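Local atomic coordinates of siderophore-interacting protein (Aeromonas hydrophila, PDB entry 6K2L), a protein that binds FAD and probably reduces ferric siderophores so that their iron can be released. Residues P52-A57 with R77-T82; R11-K16 with I28-P33. The protein carries 1 engineered substitution. All coordinates share one frame; numbering follows the deposited sequence.

Interaction 1. Residues P52-A57 with R77-T82. With FAD (flavin-adenine dinucleotide), chain C.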
loop_
_atom_site.group_PDB
_atom_site.type_symbol
_atom_site.label_atom_id
_atom_site.label_comp_id
_atom_site.label_asym_id
_atom_site.label_seq_id
_atom_site.Cartn_x
_atom_site.Cartn_y
_atom_site.Cartn_z
ATOM N N PRO A 52 -14.713 20.603 14.212
ATOM C CA PRO A 52 -15.214 21.540 15.218
ATOM C C PRO A 52 -16.614 21.182 15.697
ATOM O O PRO A 52 -17.421 20.600 14.976
ATOM C CB PRO A 52 -15.222 22.878 14.470
ATOM C CG PRO A 52 -15.212 22.472 12.974
ATOM C CD PRO A 52 -14.345 21.277 12.956
ATOM N N GLN A 53 -16.895 21.559 16.941
ATOM C CA GLN A 53 -18.242 21.514 17.485
ATOM C C GLN A 53 -19.097 22.619 16.872
ATOM O O GLN A 53 -18.585 23.532 16.214
ATOM C CB GLN A 53 -18.196 21.685 18.995
ATOM C CG GLN A 53 -17.263 20.776 19.726
ATOM C CD GLN A 53 -17.017 21.256 21.157
ATOM O OE1 GLN A 53 -17.870 21.929 21.772
ATOM N NE2 GLN A 53 -15.843 20.925 21.691
ATOM N N PRO A 54 -20.416 22.567 17.082
ATOM C CA PRO A 54 -21.275 23.669 16.617
ATOM C C PRO A 54 -20.794 25.049 17.014
ATOM O O PRO A 54 -20.857 25.973 16.196
ATOM C CB PRO A 54 -22.626 23.342 17.268
ATOM C CG PRO A 54 -22.637 21.839 17.383
ATOM C CD PRO A 54 -21.201 21.412 17.566
ATOM N N GLY A 55 -20.318 25.231 18.238
ATOM C CA GLY A 55 -19.873 26.573 18.576
ATOM C C GLY A 55 -18.432 26.914 18.231
ATOM O O GLY A 55 -17.932 27.934 18.717
ATOM N N GLN A 56 -17.737 26.129 17.407
ATOM C CA GLN A 56 -16.338 26.430 17.129
ATOM C C GLN A 56 -16.116 26.758 15.655
ATOM O O GLN A 56 -16.792 26.234 14.768
ATOM C CB GLN A 56 -15.429 25.270 17.531
ATOM C CG GLN A 56 -15.605 24.765 18.962
ATOM C CD GLN A 56 -14.872 23.458 19.173
ATOM O OE1 GLN A 56 -14.937 22.560 18.324
ATOM N NE2 GLN A 56 -14.133 23.352 20.279
ATOM N N ALA A 57 -15.160 27.648 15.399
ATOM C CA ALA A 57 -14.809 27.973 14.024
ATOM C C ALA A 57 -13.861 26.948 13.420
ATOM O O ALA A 57 -13.744 26.864 12.192
ATOM C CB ALA A 57 -14.191 29.373 13.950
ATOM N N ARG A 77 -12.955 19.747 23.239
ATOM C CA ARG A 77 -12.829 18.494 22.509
ATOM C C ARG A 77 -13.569 18.555 21.173
ATOM O O ARG A 77 -14.738 18.956 21.133
ATOM C CB ARG A 77 -13.395 17.358 23.370
ATOM C CG ARG A 77 -12.759 15.975 23.135
ATOM C CD ARG A 77 -13.741 14.813 23.473
ATOM N NE ARG A 77 -14.258 14.921 24.844
ATOM C CZ ARG A 77 -13.556 14.670 25.954
ATOM N NH1 ARG A 77 -12.283 14.271 25.884
ATOM N NH2 ARG A 77 -14.141 14.820 27.143
ATOM N N PRO A 78 -12.944 18.155 20.077
ATOM C CA PRO A 78 -13.640 18.134 18.791
ATOM C C PRO A 78 -14.592 16.944 18.689
ATOM O O PRO A 78 -14.508 15.968 19.437
ATOM C CB PRO A 78 -12.491 18.025 17.777
ATOM C CG PRO A 78 -11.426 17.352 18.500
ATOM C CD PRO A 78 -11.530 17.770 19.952
ATOM N N ILE A 79 -15.525 17.050 17.746
ATOM C CA ILE A 79 -16.331 15.905 17.343
ATOM C C ILE A 79 -15.457 14.977 16.515
ATOM O O ILE A 79 -14.608 15.429 15.736
ATOM C CB ILE A 79 -17.571 16.360 16.554
ATOM C CG1 ILE A 79 -18.348 17.402 17.360
ATOM C CG2 ILE A 79 -18.472 15.183 16.219
ATOM C CD1 ILE A 79 -19.285 18.202 16.498
ATOM N N MET A 80 -15.613 13.673 16.713
ATOM C CA MET A 80 -14.766 12.703 16.041
ATOM C C MET A 80 -15.601 11.867 15.088
ATOM O O MET A 80 -16.749 11.519 15.396
ATOM C CB MET A 80 -14.075 11.811 17.052
ATOM C CG MET A 80 -13.552 12.614 18.214
ATOM S SD MET A 80 -11.815 12.951 17.955
ATOM C CE MET A 80 -11.196 11.362 18.517
ATOM N N ARG A 81 -15.032 11.586 13.915
ATOM C CA ARG A 81 -15.601 10.594 13.014
ATOM C C ARG A 81 -14.492 9.662 12.566
ATOM O O ARG A 81 -13.344 10.079 12.427
ATOM C CB ARG A 81 -16.259 11.227 11.777
ATOM C CG ARG A 81 -17.476 12.106 12.082
ATOM C CD ARG A 81 -18.628 11.286 12.537
ATOM N NE ARG A 81 -19.877 12.032 12.689
ATOM C CZ ARG A 81 -20.311 12.539 13.847
ATOM N NH1 ARG A 81 -19.569 12.413 14.931
ATOM N NH2 ARG A 81 -21.491 13.144 13.926
ATOM N N THR A 82 -14.844 8.408 12.290
ATOM C CA THR A 82 -13.887 7.434 11.784
ATOM C C THR A 82 -13.901 7.407 10.262
ATOM O O THR A 82 -14.968 7.363 9.647
ATOM C CB THR A 82 -14.190 6.046 12.325
ATOM O OG1 THR A 82 -14.204 6.111 13.751
ATOM C CG2 THR A 82 -13.088 5.062 11.878
HETATM P PA FAD C . -23.484 11.474 11.125
HETATM O O1A FAD C . -23.470 12.798 11.822
HETATM O O2A FAD C . -22.731 10.338 11.830
HETATM O O5B FAD C . -24.963 10.854 10.882
HETATM C C5B FAD C . -26.042 11.651 10.350
HETATM C C4B FAD C . -27.119 10.799 9.710
HETATM O O4B FAD C . -26.711 10.390 8.385
HETATM C C3B FAD C . -27.517 9.512 10.430
HETATM O O3B FAD C . -28.913 9.272 10.267
HETATM C C2B FAD C . -26.660 8.450 9.728
HETATM O O2B FAD C . -27.205 7.133 9.732
HETATM C C1B FAD C . -26.629 8.976 8.297
HETATM N N9A FAD C . -25.397 8.676 7.610
HETATM C C8A FAD C . -24.129 8.732 8.131
HETATM N N7A FAD C . -23.183 8.442 7.268
HETATM C C5A FAD C . -23.881 8.191 6.095
HETATM C C6A FAD C . -23.460 7.832 4.802
HETATM N N6A FAD C . -22.178 7.692 4.459
HETATM N N1A FAD C . -24.416 7.644 3.856
HETATM C C2A FAD C . -25.698 7.801 4.200
HETATM N N3A FAD C . -26.212 8.150 5.387
HETATM C C4A FAD C . -25.246 8.336 6.292
HETATM N N1 FAD C . -17.344 6.718 5.836
HETATM C C2 FAD C . -16.899 7.285 4.675
HETATM O O2 FAD C . -17.607 8.040 4.005
HETATM N N3 FAD C . -15.624 7.003 4.213
HETATM C C4 FAD C . -14.706 6.179 4.819
HETATM O O4 FAD C . -13.596 6.013 4.314
HETATM C C4X FAD C . -15.179 5.592 6.060
HETATM N N5 FAD C . -14.355 4.787 6.724
HETATM C C5X FAD C . -14.810 4.227 7.892
HETATM C C6 FAD C . -13.971 3.365 8.585
HETATM C C7 FAD C . -14.387 2.748 9.762
HETATM C C7M FAD C . -13.433 1.838 10.494
HETATM C C8 FAD C . -15.667 3.031 10.278
HETATM C C8M FAD C . -16.141 2.421 11.574
HETATM C C9 FAD C . -16.502 3.908 9.593
HETATM C C9A FAD C . -16.092 4.498 8.405
HETATM N N10 FAD C . -16.939 5.357 7.675
HETATM C C10 FAD C . -16.517 5.915 6.484
HETATM C "C1'" FAD C . -18.304 5.642 8.153
HETATM C "C2'" FAD C . -18.506 7.065 8.678
HETATM O "O2'" FAD C . -17.853 7.263 9.935
HETATM C "C3'" FAD C . -20.009 7.312 8.833
HETATM O "O3'" FAD C . -20.577 7.450 7.532
HETATM C "C4'" FAD C . -20.371 8.539 9.669
HETATM O "O4'" FAD C . -21.680 8.348 10.213
HETATM C "C5'" FAD C . -20.292 9.809 8.851
HETATM O "O5'" FAD C . -20.472 10.943 9.720
HETATM P P FAD C . -21.401 12.152 9.314
HETATM O O1P FAD C . -21.036 13.295 10.271
HETATM O O2P FAD C . -21.306 12.477 7.892
HETATM O O3P FAD C . -22.868 11.624 9.666
#

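Interaction 2. Residues R11-K16 with I28-P33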
loop_
_atom_site.group_PDB
_atom_site.type_symbol
_atom_site.label_atom_id
_atom_site.label_comp_id
_atom_site.label_asym_id
_atom_site.label_seq_id
_atom_site.Cartn_x
_atom_site.Cartn_y
_atom_site.Cartn_z
ATOM N N ARG A 11 -2.510 15.903 13.588
ATOM C CA ARG A 11 -1.987 16.877 12.640
ATOM C C ARG A 11 -3.125 17.628 11.968
ATOM O O ARG A 11 -4.171 17.046 11.657
ATOM C CB ARG A 11 -1.124 16.215 11.574
ATOM C CG ARG A 11 0.078 15.526 12.114
ATOM C CD ARG A 11 0.368 14.384 11.228
ATOM N NE ARG A 11 1.768 13.959 11.255
ATOM C CZ ARG A 11 2.213 12.958 12.000
ATOM N NH1 ARG A 11 1.360 12.307 12.797
ATOM N NH2 ARG A 11 3.496 12.602 11.935
ATOM N N LEU A 12 -2.912 18.918 11.753
ATOM C CA LEU A 12 -3.862 19.748 11.032
ATOM C C LEU A 12 -3.414 19.808 9.585
ATOM O O LEU A 12 -2.307 20.274 9.304
ATOM C CB LEU A 12 -3.943 21.150 11.632
ATOM C CG LEU A 12 -5.199 21.942 11.244
ATOM C CD1 LEU A 12 -6.469 21.339 11.879
ATOM C CD2 LEU A 12 -5.042 23.427 11.617
ATOM N N LEU A 13 -4.242 19.299 8.677
ATOM C CA LEU A 13 -3.918 19.287 7.260
ATOM C C LEU A 13 -4.804 20.278 6.530
ATOM O O LEU A 13 -5.861 20.688 7.028
ATOM C CB LEU A 13 -4.085 17.888 6.651
ATOM C CG LEU A 13 -3.647 16.719 7.542
ATOM C CD1 LEU A 13 -4.074 15.374 6.976
ATOM C CD2 LEU A 13 -2.169 16.771 7.716
ATOM N N THR A 14 -4.358 20.643 5.330
ATOM C CA THR A 14 -5.076 21.555 4.459
ATOM C C THR A 14 -5.536 20.796 3.217
ATOM O O THR A 14 -4.836 19.905 2.720
ATOM C CB THR A 14 -4.172 22.743 4.084
ATOM O OG1 THR A 14 -3.804 23.465 5.269
ATOM C CG2 THR A 14 -4.855 23.699 3.101
ATOM N N VAL A 15 -6.718 21.139 2.717
ATOM C CA VAL A 15 -7.187 20.507 1.491
ATOM C C VAL A 15 -6.381 21.063 0.316
ATOM O O VAL A 15 -6.306 22.275 0.106
ATOM C CB VAL A 15 -8.695 20.735 1.297
ATOM C CG1 VAL A 15 -9.141 20.168 -0.055
ATOM C CG2 VAL A 15 -9.486 20.141 2.456
ATOM N N LYS A 16 -5.753 20.182 -0.444
ATOM C CA LYS A 16 -5.039 20.538 -1.656
ATOM C C LYS A 16 -5.975 20.556 -2.856
ATOM O O LYS A 16 -6.031 21.551 -3.582
ATOM C CB LYS A 16 -3.893 19.546 -1.888
ATOM C CG LYS A 16 -2.803 20.019 -2.809
ATOM C CD LYS A 16 -1.565 19.178 -2.615
ATOM C CE LYS A 16 -1.154 18.499 -3.899
ATOM N NZ LYS A 16 -0.094 19.260 -4.622
ATOM N N ILE A 28 -10.975 13.671 -1.244
ATOM C CA ILE A 28 -10.376 14.902 -0.760
ATOM C C ILE A 28 -8.918 14.612 -0.448
ATOM O O ILE A 28 -8.602 13.664 0.281
ATOM C CB ILE A 28 -11.119 15.432 0.469
ATOM C CG1 ILE A 28 -12.545 15.842 0.075
ATOM C CG2 ILE A 28 -10.338 16.541 1.072
ATOM C CD1 ILE A 28 -13.461 16.147 1.274
ATOM N N CYS A 29 -8.027 15.383 -1.049
ATOM C CA CYS A 29 -6.599 15.172 -0.902
ATOM C C CYS A 29 -6.047 16.233 0.030
ATOM O O CYS A 29 -6.189 17.428 -0.226
ATOM C CB CYS A 29 -5.898 15.233 -2.252
ATOM S SG CYS A 29 -4.118 15.336 -2.049
ATOM N N LEU A 30 -5.428 15.798 1.106
ATOM C CA LEU A 30 -4.995 16.667 2.176
ATOM C C LEU A 30 -3.480 16.657 2.224
ATOM O O LEU A 30 -2.835 15.658 1.900
ATOM C CB LEU A 30 -5.575 16.206 3.497
ATOM C CG LEU A 30 -7.106 16.269 3.514
ATOM C CD1 LEU A 30 -7.634 15.080 4.262
ATOM C CD2 LEU A 30 -7.523 17.524 4.188
ATOM N N THR A 31 -2.909 17.791 2.591
ATOM C CA THR A 31 -1.469 17.925 2.597
ATOM C C THR A 31 -1.043 18.755 3.790
ATOM O O THR A 31 -1.804 19.589 4.288
ATOM C CB THR A 31 -0.958 18.562 1.297
ATOM O OG1 THR A 31 0.468 18.691 1.371
ATOM C CG2 THR A 31 -1.598 19.942 1.046
ATOM N N SER A 32 0.185 18.506 4.236
ATOM C CA SER A 32 0.887 19.212 5.302
ATOM C C SER A 32 2.332 18.747 5.341
ATOM O O SER A 32 2.616 17.562 5.084
ATOM C CB SER A 32 0.261 18.968 6.674
ATOM O OG SER A 32 0.618 19.989 7.600
ATOM N N PRO A 33 3.274 19.644 5.639
ATOM C CA PRO A 33 4.646 19.198 5.929
ATOM C C PRO A 33 4.730 18.298 7.150
ATOM O O PRO A 33 5.699 17.540 7.276
ATOM C CB PRO A 33 5.400 20.518 6.133
ATOM C CG PRO A 33 4.607 21.509 5.294
ATOM C CD PRO A 33 3.180 21.109 5.522
#

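Interaction 1. Residues P52-A57 with R77-T82
A chi1 of -52° places CG of Gln53 opposite its own carbonyl carbon, and the extended chain beyond carries the amide toward Arg77; CG1 of Ile79 takes the same place beside its backbone N and brings CD1 against Pro52 and Gln53. This is a surface contact of the FAD-binding antiparallel beta-barrel, between the loop after strand 46-51 and the start of strand 79-89. Ile79 CD1 lies 3.4 Å from Pro52 O and 3.6 Å from Gln53 CA. It also meets Pro54 CD at 3.9 Å, the two side chains crossing at about a right angle. The loop makes a type I turn from Gln53 to Gln56, braced by the nearly straight bond from Gln53 N to Gln56 OE1 (2.6 Å, 173°). Gln53 NE2 points at Arg77 O, but the modelled 2.3 Å is too short for its geometry to be trusted; Ser75 O also accepts from NE2. Further along the strand, beyond the loop, Arg81 serves the cofactor. Its chain bends at chi2 (-70°) toward the FAD diphosphate, while NH1 hydrogen-bonds to Met80 O and forms a salt bridge with Glu256. Arg81 NE donates to FAD O1P at 3.0 Å, and NH2 of the same guanidinium to O1A at 2.9 Å.

Interaction 2. Residues R11-K16 with I28-P33
Lys16 lies across Thr31, and its aliphatic chain makes the contact atom by atom. CB sits 3.5 Å from Cys29 O and is also close to Thr31 CG2. Because chi1 is -160°, CG continues opposite the backbone N and stays 4.0 Å from Thr31 CG2. CD returns to that methyl at 3.7 Å, after which the bends at chi3 and chi4 lead the end of the chain away; NZ has a long, weak ion pair with Glu94. Thr31 OG1 is held by Leu93 O, leaving CG2 as the branch that meets the lysine. The backbones form a beta hairpin of the barrel, strands 11-20 and 25-31, antiparallel but strongly twisted, the N-to-C directions of the short segments being 133° apart. Thr14 and Thr31 are a hydrogen-bonded pair: Thr14 N to Thr31 O is 3.0 Å at 177°, and Thr31 N to Thr14 O is 2.9 Å. Lys16 N adds a bond of 2.8 Å to Cys29 O. Val15 and Leu30, a non-hydrogen-bonded pair, turn to the other face of the sheet, where Phe111 of helix 107-114 touches Val15 and Ile28. There Val15 CG2 meets Leu30 CD2 at 3.7 Å, and Leu13 CB packs against Leu30 CB at 3.9 Å.

Both interactions belong to the same antiparallel barrel, with centres 18 Å apart and nearest atoms about 8 Å apart, so they do not touch. Interaction 2 is the more buried, with five of ten touching residues buried and 471 Å² of surface enclosed; interaction 1 has one of six and 232 Å². Their elements differ: 11-16 and 28-33 are neighbouring strands joined by a backbone ladder and apolar side chains, whereas 52-57 is an irregular loop that meets 77-82 mainly through Ile79, with a glutamine amide whose modelled bond is doubtful. Strand 79-89 runs on from interaction 1 to FAD, which it meets through Arg81 and Thr82, while in interaction 2 the Ile28 side chain remains about 10 Å from the cofactor.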